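Local coordinates for protein BamaA.19900.a (Balamuthia mandrillaris, PDB 6VZZ) that probably phosphorylates glucose at the expense of ATP, as a glucokinase of the actin-like ATPase clan, and is captured here with beta-D-glucopyranose bound, at residues G220-S225 and I255-I260; A235-L240 and M309-K314; L187-G192 and M332-D337; A320-I325 and F358-K363. All blocks are in the same frame, centred on the assembly; numbering follows the deposited sequence.

Contact 1 of 4, residues G220-S225 and I255-I260. With BGC (beta-D-glucopyranose), chain B.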
loop_
_atom_site.group_PDB
_atom_site.type_symbol
_atom_site.label_atom_id
_atom_site.label_comp_id
_atom_site.label_asym_id
_atom_site.label_seq_id
_atom_site.Cartn_x
_atom_site.Cartn_y
_atom_site.Cartn_z
ATOM N N GLY A 220 -0.929 -5.921 -7.751
ATOM C CA GLY A 220 -1.724 -6.783 -8.605
ATOM C C GLY A 220 -1.729 -8.226 -8.147
ATOM O O GLY A 220 -2.627 -8.991 -8.522
ATOM N N HIS A 221 -0.760 -8.613 -7.322
ATOM C CA HIS A 221 -0.593 -9.996 -6.919
ATOM C C HIS A 221 -1.146 -10.293 -5.529
ATOM O O HIS A 221 -0.992 -11.417 -5.049
ATOM C CB HIS A 221 0.885 -10.376 -7.018
ATOM C CG HIS A 221 1.458 -10.144 -8.382
ATOM N ND1 HIS A 221 1.165 -10.954 -9.460
ATOM C CD2 HIS A 221 2.285 -9.180 -8.851
ATOM C CE1 HIS A 221 1.794 -10.502 -10.530
ATOM N NE2 HIS A 221 2.482 -9.429 -10.186
ATOM N N VAL A 222 -1.807 -9.329 -4.875
ATOM C CA VAL A 222 -2.420 -9.614 -3.580
ATOM C C VAL A 222 -3.702 -10.413 -3.781
ATOM O O VAL A 222 -4.373 -10.319 -4.818
ATOM C CB VAL A 222 -2.690 -8.321 -2.782
ATOM C CG1 VAL A 222 -1.416 -7.513 -2.604
ATOM C CG2 VAL A 222 -3.806 -7.504 -3.421
ATOM N N ALA A 223 -4.041 -11.215 -2.775
ATOM C CA ALA A 223 -5.264 -12.002 -2.811
ATOM C C ALA A 223 -6.489 -11.102 -2.922
ATOM O O ALA A 223 -6.520 -9.990 -2.388
ATOM C CB ALA A 223 -5.367 -12.861 -1.559
ATOM N N ILE A 224 -7.510 -11.598 -3.615
ATOM C CA ILE A 224 -8.735 -10.841 -3.837
ATOM C C ILE A 224 -9.542 -10.726 -2.548
ATOM O O ILE A 224 -9.281 -11.430 -1.567
ATOM C CB ILE A 224 -9.571 -11.500 -4.949
ATOM C CG1 ILE A 224 -9.721 -12.998 -4.689
ATOM C CG2 ILE A 224 -8.900 -11.304 -6.288
ATOM C CD1 ILE A 224 -10.825 -13.357 -3.758
ATOM N N SER A 225 -10.549 -9.859 -2.561
ATOM C CA SER A 225 -11.542 -9.754 -1.515
ATOM C C SER A 225 -12.908 -10.194 -2.026
ATOM O O SER A 225 -13.224 -10.001 -3.201
ATOM C CB SER A 225 -11.627 -8.312 -1.006
ATOM O OG SER A 225 -10.597 -8.074 -0.076
ATOM N N ILE A 255 -7.026 -16.615 -5.301
ATOM C CA ILE A 255 -6.433 -16.060 -6.520
ATOM C C ILE A 255 -5.984 -14.617 -6.295
ATOM O O ILE A 255 -6.433 -13.919 -5.376
ATOM C CB ILE A 255 -7.403 -16.166 -7.707
ATOM C CG1 ILE A 255 -8.527 -15.140 -7.613
ATOM C CG2 ILE A 255 -8.008 -17.552 -7.770
ATOM C CD1 ILE A 255 -9.412 -15.127 -8.864
ATOM N N GLU A 256 -5.053 -14.178 -7.133
ATOM C CA GLU A 256 -4.597 -12.796 -7.141
ATOM C C GLU A 256 -5.542 -11.963 -7.982
ATOM O O GLU A 256 -6.218 -12.474 -8.880
ATOM C CB GLU A 256 -3.181 -12.669 -7.716
ATOM C CG GLU A 256 -2.183 -13.695 -7.232
ATOM C CD GLU A 256 -0.817 -13.512 -7.866
ATOM O OE1 GLU A 256 -0.730 -12.850 -8.927
ATOM O OE2 GLU A 256 0.175 -14.018 -7.296
ATOM N N TYR A 257 -5.583 -10.657 -7.688
ATOM C CA TYR A 257 -6.394 -9.761 -8.506
ATOM C C TYR A 257 -6.005 -9.873 -9.976
ATOM O O TYR A 257 -6.875 -9.838 -10.857
ATOM C CB TYR A 257 -6.265 -8.317 -8.020
ATOM C CG TYR A 257 -7.207 -7.961 -6.885
ATOM C CD1 TYR A 257 -8.559 -7.739 -7.119
ATOM C CD2 TYR A 257 -6.745 -7.840 -5.576
ATOM C CE1 TYR A 257 -9.421 -7.411 -6.084
ATOM C CE2 TYR A 257 -7.598 -7.516 -4.546
ATOM C CZ TYR A 257 -8.938 -7.305 -4.801
ATOM O OH TYR A 257 -9.798 -6.977 -3.769
ATOM N N GLU A 258 -4.704 -10.055 -10.255
ATOM C CA GLU A 258 -4.235 -10.202 -11.631
ATOM C C GLU A 258 -4.780 -11.466 -12.294
ATOM O O GLU A 258 -4.828 -11.539 -13.529
ATOM C CB GLU A 258 -2.704 -10.205 -11.674
ATOM C CG GLU A 258 -2.127 -10.197 -13.090
ATOM C CD GLU A 258 -0.609 -10.085 -13.127
ATOM O OE1 GLU A 258 -0.077 -9.027 -12.735
ATOM O OE2 GLU A 258 0.059 -11.059 -13.547
ATOM N N ASP A 259 -5.213 -12.456 -11.516
ATOM C CA ASP A 259 -5.776 -13.644 -12.138
ATOM C C ASP A 259 -7.130 -13.371 -12.775
ATOM O O ASP A 259 -7.620 -14.206 -13.549
ATOM C CB ASP A 259 -5.867 -14.779 -11.117
ATOM C CG ASP A 259 -4.490 -15.275 -10.678
ATOM O OD1 ASP A 259 -3.541 -15.186 -11.493
ATOM O OD2 ASP A 259 -4.353 -15.756 -9.531
ATOM N N ILE A 260 -7.732 -12.216 -12.489
ATOM C CA ILE A 260 -8.933 -11.769 -13.170
ATOM C C ILE A 260 -8.685 -10.489 -13.961
ATOM O O ILE A 260 -9.118 -10.370 -15.119
ATOM C CB ILE A 260 -10.086 -11.574 -12.163
ATOM C CG1 ILE A 260 -10.566 -12.928 -11.640
ATOM C CG2 ILE A 260 -11.228 -10.772 -12.765
ATOM C CD1 ILE A 260 -11.648 -12.811 -10.578
HETATM C C2 BGC B . 4.186 -7.340 -12.532
HETATM C C3 BGC B . 4.395 -5.856 -12.274
HETATM C C4 BGC B . 3.993 -5.050 -13.503
HETATM C C5 BGC B . 2.569 -5.415 -13.904
HETATM C C6 BGC B . 2.078 -4.705 -15.143
HETATM C C1 BGC B . 2.746 -7.569 -12.964
HETATM O O1 BGC B . 2.478 -8.913 -13.131
HETATM O O2 BGC B . 4.480 -8.089 -11.359
HETATM O O3 BGC B . 5.746 -5.597 -11.918
HETATM O O4 BGC B . 4.036 -3.662 -13.210
HETATM O O5 BGC B . 2.501 -6.826 -14.155
HETATM O O6 BGC B . 3.023 -4.772 -16.191
#
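Ala-223 and Glu-256 pair in a single beta bridge between two loops, flanked by backbone bonds from Tyr-257 N to Val-222 O (3.1 Å) and from Ile-224 N to Ile-255 O (3.1 Å); Glu-258 N adds a third, to Gly-220 O. His-221 uses both ring nitrogens. ND1 donates to Glu-256 OE1 over 2.7 Å, on the syn side but 34° out of the carboxylate plane, the carboxylate turned 75° from the ring, and NE2 donates to O2 of the glucose, also at 2.7 Å. With both engaged, the ring's rotation is fixed, and Glu-256 probably acts as a second-shell residue that orients His-221. Glu-258 runs alongside; with CG anti to its backbone N (chi1 -174°) and the chain extended, OE1 accepts from the sugar's O1 at 2.6 Å. Both belong to the glucose pocket, which Asn-145, Asp-146 and Glu-218 help complete. Ile-224 CG2 makes a CH-pi contact over one face of the Tyr-257 ring, 3.8 Å from its centroid, while Val-222 CG2 meets the ring edge. Glu-256 OE2 is salt-bridged to Lys-362 of the second subunit. Helix 234-249 packs on Ile-224 and Ile-255 through Leu-241, and helix 303-327 covers Tyr-257 with Phe-315 and Ile-319.

Contact 2 of 4, residues A235-L240 and M309-K314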
loop_
_atom_site.group_PDB
_atom_site.type_symbol
_atom_site.label_atom_id
_atom_site.label_comp_id
_atom_site.label_asym_id
_atom_site.label_seq_id
_atom_site.Cartn_x
_atom_site.Cartn_y
_atom_site.Cartn_z
ATOM N N ALA A 235 -22.985 -15.596 -4.515
ATOM C CA ALA A 235 -22.909 -17.001 -4.902
ATOM C C ALA A 235 -22.109 -17.182 -6.185
ATOM O O ALA A 235 -21.302 -18.115 -6.294
ATOM C CB ALA A 235 -24.312 -17.577 -5.064
ATOM N N GLU A 236 -22.318 -16.304 -7.170
ATOM C CA GLU A 236 -21.654 -16.487 -8.455
ATOM C C GLU A 236 -20.191 -16.067 -8.400
ATOM O O GLU A 236 -19.360 -16.664 -9.096
ATOM C CB GLU A 236 -22.394 -15.725 -9.565
ATOM C CG GLU A 236 -22.175 -14.216 -9.591
ATOM C CD GLU A 236 -22.504 -13.583 -10.949
ATOM O OE1 GLU A 236 -23.110 -14.268 -11.817
ATOM O OE2 GLU A 236 -22.147 -12.394 -11.143
ATOM N N GLU A 237 -19.850 -15.063 -7.584
ATOM C CA GLU A 237 -18.444 -14.708 -7.418
ATOM C C GLU A 237 -17.678 -15.846 -6.768
ATOM O O GLU A 237 -16.537 -16.134 -7.144
ATOM C CB GLU A 237 -18.298 -13.435 -6.585
ATOM C CG GLU A 237 -18.518 -12.151 -7.350
ATOM C CD GLU A 237 -18.000 -10.944 -6.594
ATOM O OE1 GLU A 237 -18.367 -9.805 -6.957
ATOM O OE2 GLU A 237 -17.222 -11.140 -5.632
ATOM N N THR A 238 -18.296 -16.507 -5.790
ATOM C CA THR A 238 -17.666 -17.661 -5.159
ATOM C C THR A 238 -17.379 -18.758 -6.177
ATOM O O THR A 238 -16.310 -19.379 -6.141
ATOM C CB THR A 238 -18.555 -18.186 -4.030
ATOM O OG1 THR A 238 -18.822 -17.115 -3.112
ATOM C CG2 THR A 238 -17.864 -19.312 -3.297
ATOM N N ARG A 239 -18.312 -19.002 -7.103
ATOM C CA ARG A 239 -18.060 -20.000 -8.138
ATOM C C ARG A 239 -16.912 -19.569 -9.046
ATOM O O ARG A 239 -16.039 -20.380 -9.378
ATOM C CB ARG A 239 -19.329 -20.260 -8.949
ATOM C CG ARG A 239 -20.472 -20.908 -8.155
ATOM C CD ARG A 239 -21.517 -21.560 -9.062
ATOM N NE ARG A 239 -22.050 -20.639 -10.065
ATOM C CZ ARG A 239 -23.057 -19.788 -9.855
ATOM N NH1 ARG A 239 -23.661 -19.730 -8.670
ATOM N NH2 ARG A 239 -23.466 -18.989 -10.834
ATOM N N LEU A 240 -16.881 -18.290 -9.436
ATOM C CA LEU A 240 -15.820 -17.809 -10.315
ATOM C C LEU A 240 -14.457 -17.906 -9.643
ATOM O O LEU A 240 -13.482 -18.348 -10.264
ATOM C CB LEU A 240 -16.103 -16.368 -10.745
ATOM C CG LEU A 240 -14.920 -15.608 -11.353
ATOM C CD1 LEU A 240 -14.459 -16.239 -12.668
ATOM C CD2 LEU A 240 -15.282 -14.158 -11.549
ATOM N N MET A 309 -16.510 -9.176 -18.978
ATOM C CA MET A 309 -15.899 -7.855 -18.876
ATOM C C MET A 309 -16.402 -7.112 -17.640
ATOM O O MET A 309 -15.634 -6.422 -16.962
ATOM C CB MET A 309 -16.195 -7.063 -20.146
ATOM C CG MET A 309 -15.336 -5.847 -20.359
ATOM S SD MET A 309 -13.670 -6.308 -20.852
ATOM C CE MET A 309 -12.903 -4.704 -20.990
ATOM N N MET A 310 -17.695 -7.250 -17.337
ATOM C CA MET A 310 -18.260 -6.699 -16.109
ATOM C C MET A 310 -17.478 -7.158 -14.883
ATOM O O MET A 310 -17.082 -6.348 -14.038
ATOM C CB MET A 310 -19.724 -7.117 -16.001
ATOM C CG MET A 310 -20.557 -6.294 -15.047
ATOM S SD MET A 310 -20.560 -4.561 -15.535
ATOM C CE MET A 310 -19.469 -3.885 -14.283
ATOM N N LEU A 311 -17.260 -8.469 -14.762
ATOM C CA LEU A 311 -16.533 -8.989 -13.610
ATOM C C LEU A 311 -15.078 -8.558 -13.644
ATOM O O LEU A 311 -14.483 -8.268 -12.599
ATOM C CB LEU A 311 -16.638 -10.509 -13.567
ATOM C CG LEU A 311 -18.006 -11.034 -13.163
ATOM C CD1 LEU A 311 -18.298 -12.315 -13.892
ATOM C CD2 LEU A 311 -18.026 -11.252 -11.665
ATOM N N HIS A 312 -14.491 -8.530 -14.840
ATOM C CA HIS A 312 -13.130 -8.036 -15.018
ATOM C C HIS A 312 -12.983 -6.652 -14.399
ATOM O O HIS A 312 -12.155 -6.436 -13.507
ATOM C CB HIS A 312 -12.809 -8.028 -16.516
ATOM C CG HIS A 312 -11.470 -7.466 -16.864
ATOM N ND1 HIS A 312 -10.289 -8.105 -16.557
ATOM C CD2 HIS A 312 -11.126 -6.343 -17.537
ATOM C CE1 HIS A 312 -9.275 -7.389 -17.009
ATOM N NE2 HIS A 312 -9.756 -6.313 -17.605
ATOM N N PHE A 313 -13.834 -5.714 -14.817
ATOM C CA PHE A 313 -13.728 -4.353 -14.310
ATOM C C PHE A 313 -14.233 -4.238 -12.885
ATOM O O PHE A 313 -13.782 -3.356 -12.142
ATOM C CB PHE A 313 -14.469 -3.390 -15.224
ATOM C CG PHE A 313 -13.584 -2.759 -16.237
ATOM C CD1 PHE A 313 -12.606 -1.862 -15.843
ATOM C CD2 PHE A 313 -13.692 -3.081 -17.572
ATOM C CE1 PHE A 313 -11.766 -1.282 -16.764
ATOM C CE2 PHE A 313 -12.848 -2.501 -18.499
ATOM C CZ PHE A 313 -11.883 -1.601 -18.093
ATOM N N LYS A 314 -15.155 -5.113 -12.481
ATOM C CA LYS A 314 -15.587 -5.115 -11.090
ATOM C C LYS A 314 -14.406 -5.353 -10.158
ATOM O O LYS A 314 -14.233 -4.647 -9.158
ATOM C CB LYS A 314 -16.674 -6.165 -10.874
ATOM C CG LYS A 314 -17.164 -6.224 -9.441
ATOM C CD LYS A 314 -18.639 -6.582 -9.358
ATOM C CE LYS A 314 -18.864 -8.075 -9.479
ATOM N NZ LYS A 314 -20.260 -8.461 -9.074
#
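Leu-240 and Leu-311 reach toward each other tip to tip, CD2 to CD2 at 4.0 Å. The axes of the segments 235-240 and 309-314 approach to 12.8 Å and cross at -87°, so side chains alone span the gap. The two leucines use different first torsions: Leu-240 sends CG anti to its backbone N (chi1 164°), whereas Leu-311 holds CG beside the N (chi1 -73°), and each presents the CD2 branch to the other. The same methyl of Leu-311 borders the aliphatic part of Glu-237, 4.4 Å from its CG. Glu-237 stretches beyond CG as an extended chain, and Lys-314 comes from the opposite direction, bent at its second and third torsions. They meet in a salt bridge, OE1 to NZ at 3.1 Å. Arg-318, one turn further along the lysine's helix, shares that carboxylate oxygen, so Glu-237 OE1 is gripped by two cations. Glu-236 also leans toward Leu-311, but its carboxylate pairs with Lys-307. Charged groups therefore border a small leucine contact. Trp-272 of helix 263-276 touches both leucines, joining a third helix to the crossing of 234-249 and 303-327, while Glu-356 of helix 350-357 packs on Lys-314.

Contact 3 of 4, residues L187-G192 and M332-D337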
loop_
_atom_site.group_PDB
_atom_site.type_symbol
_atom_site.label_atom_id
_atom_site.label_comp_id
_atom_site.label_asym_id
_atom_site.label_seq_id
_atom_site.Cartn_x
_atom_site.Cartn_y
_atom_site.Cartn_z
ATOM N N LEU A 187 -2.973 7.227 -6.948
ATOM C CA LEU A 187 -2.783 5.833 -7.316
ATOM C C LEU A 187 -2.842 5.706 -8.833
ATOM O O LEU A 187 -3.718 6.283 -9.480
ATOM C CB LEU A 187 -3.864 4.970 -6.658
ATOM C CG LEU A 187 -3.901 3.455 -6.847
ATOM C CD1 LEU A 187 -2.691 2.788 -6.234
ATOM C CD2 LEU A 187 -5.173 2.885 -6.240
ATOM N N VAL A 188 -1.895 4.971 -9.408
ATOM C CA VAL A 188 -1.880 4.705 -10.845
ATOM C C VAL A 188 -2.032 3.205 -11.063
ATOM O O VAL A 188 -1.304 2.409 -10.458
ATOM C CB VAL A 188 -0.597 5.228 -11.517
ATOM C CG1 VAL A 188 -0.601 4.879 -12.996
ATOM C CG2 VAL A 188 -0.451 6.727 -11.307
ATOM N N LEU A 189 -2.984 2.823 -11.918
ATOM C CA LEU A 189 -3.258 1.431 -12.272
ATOM C C LEU A 189 -3.244 1.280 -13.786
ATOM O O LEU A 189 -3.713 2.168 -14.507
ATOM C CB LEU A 189 -4.631 0.945 -11.745
ATOM C CG LEU A 189 -4.991 1.118 -10.268
ATOM C CD1 LEU A 189 -5.572 2.493 -10.006
ATOM C CD2 LEU A 189 -5.961 0.050 -9.840
ATOM N N ALA A 190 -2.738 0.142 -14.267
ATOM C CA ALA A 190 -2.775 -0.166 -15.691
ATOM C C ALA A 190 -3.091 -1.638 -15.883
ATOM O O ALA A 190 -2.405 -2.498 -15.321
ATOM C CB ALA A 190 -1.455 0.181 -16.388
ATOM N N VAL A 191 -4.111 -1.916 -16.696
ATOM C CA VAL A 191 -4.556 -3.274 -16.986
ATOM C C VAL A 191 -4.030 -3.664 -18.358
ATOM O O VAL A 191 -4.362 -3.020 -19.360
ATOM C CB VAL A 191 -6.086 -3.394 -16.937
ATOM C CG1 VAL A 191 -6.517 -4.848 -17.090
ATOM C CG2 VAL A 191 -6.628 -2.804 -15.654
ATOM N N GLY A 192 -3.224 -4.725 -18.404
ATOM C CA GLY A 192 -2.656 -5.222 -19.639
ATOM C C GLY A 192 -2.361 -6.706 -19.543
ATOM O O GLY A 192 -3.238 -7.493 -19.163
ATOM N N MET A 332 -7.074 8.697 -8.505
ATOM C CA MET A 332 -6.457 7.562 -9.168
ATOM C C MET A 332 -6.544 7.733 -10.676
ATOM O O MET A 332 -7.440 8.402 -11.193
ATOM C CB MET A 332 -7.087 6.233 -8.736
ATOM C CG MET A 332 -8.581 6.243 -8.677
ATOM S SD MET A 332 -9.266 4.629 -8.237
ATOM C CE MET A 332 -10.958 4.932 -8.711
ATOM N N LEU A 333 -5.585 7.132 -11.372
ATOM C CA LEU A 333 -5.469 7.235 -12.820
ATOM C C LEU A 333 -5.465 5.834 -13.411
ATOM O O LEU A 333 -4.624 5.009 -13.040
ATOM C CB LEU A 333 -4.194 7.985 -13.213
ATOM C CG LEU A 333 -4.108 9.487 -12.911
ATOM C CD1 LEU A 333 -3.869 9.794 -11.436
ATOM C CD2 LEU A 333 -3.020 10.094 -13.760
ATOM N N LEU A 334 -6.412 5.559 -14.307
ATOM C CA LEU A 334 -6.391 4.338 -15.109
ATOM C C LEU A 334 -5.572 4.613 -16.365
ATOM O O LEU A 334 -5.947 5.465 -17.178
ATOM C CB LEU A 334 -7.809 3.889 -15.472
ATOM C CG LEU A 334 -8.741 3.633 -14.272
ATOM C CD1 LEU A 334 -10.149 3.232 -14.701
ATOM C CD2 LEU A 334 -8.137 2.570 -13.375
ATOM N N ALA A 335 -4.448 3.918 -16.509
ATOM C CA ALA A 335 -3.471 4.245 -17.535
ATOM C C ALA A 335 -3.212 3.042 -18.429
ATOM O O ALA A 335 -3.625 1.917 -18.137
ATOM C CB ALA A 335 -2.161 4.729 -16.907
ATOM N N GLY A 336 -2.510 3.301 -19.519
ATOM C CA GLY A 336 -2.140 2.331 -20.528
ATOM C C GLY A 336 -2.893 2.580 -21.822
ATOM O O GLY A 336 -3.996 3.138 -21.832
ATOM N N ASP A 337 -2.282 2.169 -22.939
ATOM C CA ASP A 337 -2.960 2.313 -24.225
ATOM C C ASP A 337 -4.139 1.357 -24.339
ATOM O O ASP A 337 -5.109 1.644 -25.049
ATOM C CB ASP A 337 -1.981 2.099 -25.380
ATOM C CG ASP A 337 -1.009 3.271 -25.555
ATOM O OD1 ASP A 337 -1.124 4.269 -24.813
ATOM O OD2 ASP A 337 -0.128 3.194 -26.440
#
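Leu-189 overlaps two residues of the neighbouring strand: its CB lies 4.2 Å from Leu-334 CD2, and its CD1 reaches back to Met-332 CB at the same separation. That backward reach follows from a CG held beside the backbone N (chi1 -52°). On this face of the sheet Leu-187 also meets Met-332, CB to CB at 4.0 Å, and the methionine, its CG wedged between N and carbonyl carbon (chi1 44°), carries its thioether away from the leucine. The other face holds Val-188 with Leu-333 and Ala-335; Val-188 CG1 sits 4.2 Å from the Ala-335 methyl. The strands run parallel, the axes of these short segments diverging by 20°. Leu-333 uses both of its backbone polar groups, N giving to Leu-187 O (2.8 Å) and O accepting from Leu-189 N (3.0 Å). Ala-335 N then bonds to Leu-189 O at 2.8 Å. This is the middle of the mixed sheet, where strand 370-374 flanks 331-335 and strand 195-201 flanks 186-191. Helix 303-327 covers the leucine-methionine face through Leu-316, Leu-323 and Cys-324, and helix 146-159 covers the other, with Leu-147 and Cys-151 on Val-188 and Val-154 on Leu-333.

Contact 4 of 4, residues A320-I325 and F358-K363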
loop_
_atom_site.group_PDB
_atom_site.type_symbol
_atom_site.label_atom_id
_atom_site.label_comp_id
_atom_site.label_asym_id
_atom_site.label_seq_id
_atom_site.Cartn_x
_atom_site.Cartn_y
_atom_site.Cartn_z
ATOM N N ALA A 320 -8.907 -1.194 -6.530
ATOM C CA ALA A 320 -8.711 0.248 -6.484
ATOM C C ALA A 320 -9.382 0.853 -5.258
ATOM O O ALA A 320 -8.807 1.731 -4.600
ATOM C CB ALA A 320 -9.232 0.890 -7.770
ATOM N N LYS A 321 -10.594 0.388 -4.932
ATOM C CA LYS A 321 -11.288 0.852 -3.734
ATOM C C LYS A 321 -10.431 0.650 -2.491
ATOM O O LYS A 321 -10.179 1.592 -1.732
ATOM C CB LYS A 321 -12.618 0.113 -3.594
ATOM C CG LYS A 321 -13.298 0.283 -2.253
ATOM C CD LYS A 321 -14.007 -0.987 -1.823
ATOM C CE LYS A 321 -14.585 -1.729 -3.017
ATOM N NZ LYS A 321 -15.461 -2.882 -2.626
ATOM N N ASN A 322 -9.940 -0.572 -2.287
ATOM C CA ASN A 322 -9.203 -0.871 -1.063
ATOM C C ASN A 322 -7.844 -0.174 -1.008
ATOM O O ASN A 322 -7.388 0.199 0.083
ATOM C CB ASN A 322 -9.077 -2.378 -0.913
ATOM C CG ASN A 322 -10.382 -2.994 -0.445
ATOM O OD1 ASN A 322 -10.733 -2.899 0.735
ATOM N ND2 ASN A 322 -11.140 -3.575 -1.373
ATOM N N LEU A 323 -7.188 0.025 -2.154
ATOM C CA LEU A 323 -5.925 0.753 -2.132
ATOM C C LEU A 323 -6.148 2.236 -1.851
ATOM O O LEU A 323 -5.322 2.876 -1.191
ATOM C CB LEU A 323 -5.180 0.559 -3.449
ATOM C CG LEU A 323 -4.657 -0.848 -3.745
ATOM C CD1 LEU A 323 -4.037 -0.865 -5.118
ATOM C CD2 LEU A 323 -3.645 -1.294 -2.705
ATOM N N CYS A 324 -7.255 2.804 -2.343
ATOM C CA CYS A 324 -7.572 4.190 -2.013
ATOM C C CYS A 324 -7.711 4.371 -0.506
ATOM O O CYS A 324 -7.241 5.365 0.060
ATOM C CB CYS A 324 -8.859 4.629 -2.722
ATOM S SG CYS A 324 -8.682 4.995 -4.495
ATOM N N ILE A 325 -8.344 3.409 0.158
ATOM C CA ILE A 325 -8.522 3.479 1.601
ATOM C C ILE A 325 -7.186 3.315 2.309
ATOM O O ILE A 325 -6.813 4.131 3.159
ATOM C CB ILE A 325 -9.539 2.415 2.050
ATOM C CG1 ILE A 325 -10.944 2.837 1.615
ATOM C CG2 ILE A 325 -9.444 2.164 3.553
ATOM C CD1 ILE A 325 -11.969 1.783 1.796
ATOM N N PHE A 358 -17.829 2.076 -4.353
ATOM C CA PHE A 358 -18.281 2.605 -3.070
ATOM C C PHE A 358 -18.879 1.538 -2.150
ATOM O O PHE A 358 -19.489 1.888 -1.137
ATOM C CB PHE A 358 -19.289 3.736 -3.299
ATOM C CG PHE A 358 -18.720 4.878 -4.071
ATOM C CD1 PHE A 358 -17.837 5.764 -3.465
ATOM C CD2 PHE A 358 -19.023 5.052 -5.412
ATOM C CE1 PHE A 358 -17.282 6.806 -4.172
ATOM C CE2 PHE A 358 -18.472 6.103 -6.132
ATOM C CZ PHE A 358 -17.597 6.978 -5.511
ATOM N N ASP A 359 -18.708 0.252 -2.466
ATOM C CA ASP A 359 -19.198 -0.844 -1.624
ATOM C C ASP A 359 -18.169 -1.108 -0.522
ATOM O O ASP A 359 -17.310 -1.996 -0.610
ATOM C CB ASP A 359 -19.459 -2.072 -2.495
ATOM C CG ASP A 359 -19.938 -3.292 -1.711
ATOM O OD1 ASP A 359 -19.878 -3.310 -0.469
ATOM O OD2 ASP A 359 -20.392 -4.257 -2.365
ATOM N N HIS A 360 -18.267 -0.325 0.553
ATOM C CA HIS A 360 -17.309 -0.414 1.649
ATOM C C HIS A 360 -17.910 0.230 2.887
ATOM O O HIS A 360 -18.649 1.215 2.771
ATOM C CB HIS A 360 -15.979 0.269 1.288
ATOM C CG HIS A 360 -14.818 -0.210 2.105
ATOM N ND1 HIS A 360 -14.552 0.269 3.370
ATOM C CD2 HIS A 360 -13.864 -1.139 1.845
ATOM C CE1 HIS A 360 -13.490 -0.346 3.857
ATOM N NE2 HIS A 360 -13.048 -1.198 2.949
ATOM N N PRO A 361 -17.622 -0.293 4.083
ATOM C CA PRO A 361 -18.101 0.377 5.307
ATOM C C PRO A 361 -17.604 1.804 5.428
ATOM O O PRO A 361 -18.304 2.662 5.983
ATOM C CB PRO A 361 -17.543 -0.495 6.441
ATOM C CG PRO A 361 -17.193 -1.806 5.806
ATOM C CD PRO A 361 -16.915 -1.560 4.357
ATOM N N LYS A 362 -16.398 2.077 4.936
ATOM C CA LYS A 362 -15.809 3.412 4.968
ATOM C C LYS A 362 -16.070 4.169 3.678
ATOM O O LYS A 362 -15.213 4.925 3.218
ATOM C CB LYS A 362 -14.309 3.321 5.231
ATOM C CG LYS A 362 -13.933 2.607 6.511
ATOM C CD LYS A 362 -14.442 3.341 7.729
ATOM C CE LYS A 362 -13.713 2.884 8.993
ATOM N NZ LYS A 362 -14.250 1.628 9.584
ATOM N N LYS A 363 -17.238 3.982 3.061
ATOM C CA LYS A 363 -17.473 4.613 1.766
ATOM C C LYS A 363 -17.412 6.130 1.868
ATOM O O LYS A 363 -17.005 6.798 0.911
ATOM C CB LYS A 363 -18.808 4.150 1.180
ATOM C CG LYS A 363 -20.010 4.942 1.589
ATOM C CD LYS A 363 -21.276 4.271 1.080
ATOM C CE LYS A 363 -21.601 3.008 1.885
ATOM N NZ LYS A 363 -22.356 1.999 1.075
#
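Lys-321 leaves its helix toward the loop 358-363, CB giving way to a CG anti to the backbone N (chi1 168°), after which bends at the second and third torsions turn the chain across His-360. CD makes the first contact, 3.7 Å from His-360 CD2 and equally near Asp-359 O; CE follows at 3.6 Å from that carbonyl oxygen. At the tip NZ donates to Asp-359 O over 2.9 Å, tilted 30° from the carbonyl plane, and forms a salt bridge with Glu-356. The ammonium group thereby links the last turn of helix 350-357 to the loop that follows it. One turn along, Ile-325 CD1 lies over one face of the His-360 ring, modelled too close for its exact distance to be trusted, and Pro-361 backs the opposite face. Lys-362 N donates to His-360 ND1 in the ring plane at 3.0 Å, which helps set the turn of the ring. Asn-322 OD1 stands near the edge of that ring, but accepts its bond from Ala-223 N of the second subunit. Loop and helix thus both face the second subunit, while Ile-366 of helix 363-366 packs on Lys-321 and Ile-325.

From the N terminus, strand 186-191 comes first and pairs with strand 331-335 some 140 residues later, so contact 3 closes the longest loop of the four. Contacts 1 and 2 both nest inside it, crossing each other: the chain passes 220-225, 235-240, 255-260 and 309-314 in turn. Contact 4 opens on the same helix, 303-327, before contact 3 closes, and ends beyond it, so these two cross. That helix joins contacts 2 and 4, and its His-312 probably bonds to Ile-260 of contact 1 and packs on Val-191 of contact 3. Together they tie the central sheet to the surrounding helices, the sugar-binding loops and, through contacts 1 and 4, the second subunit.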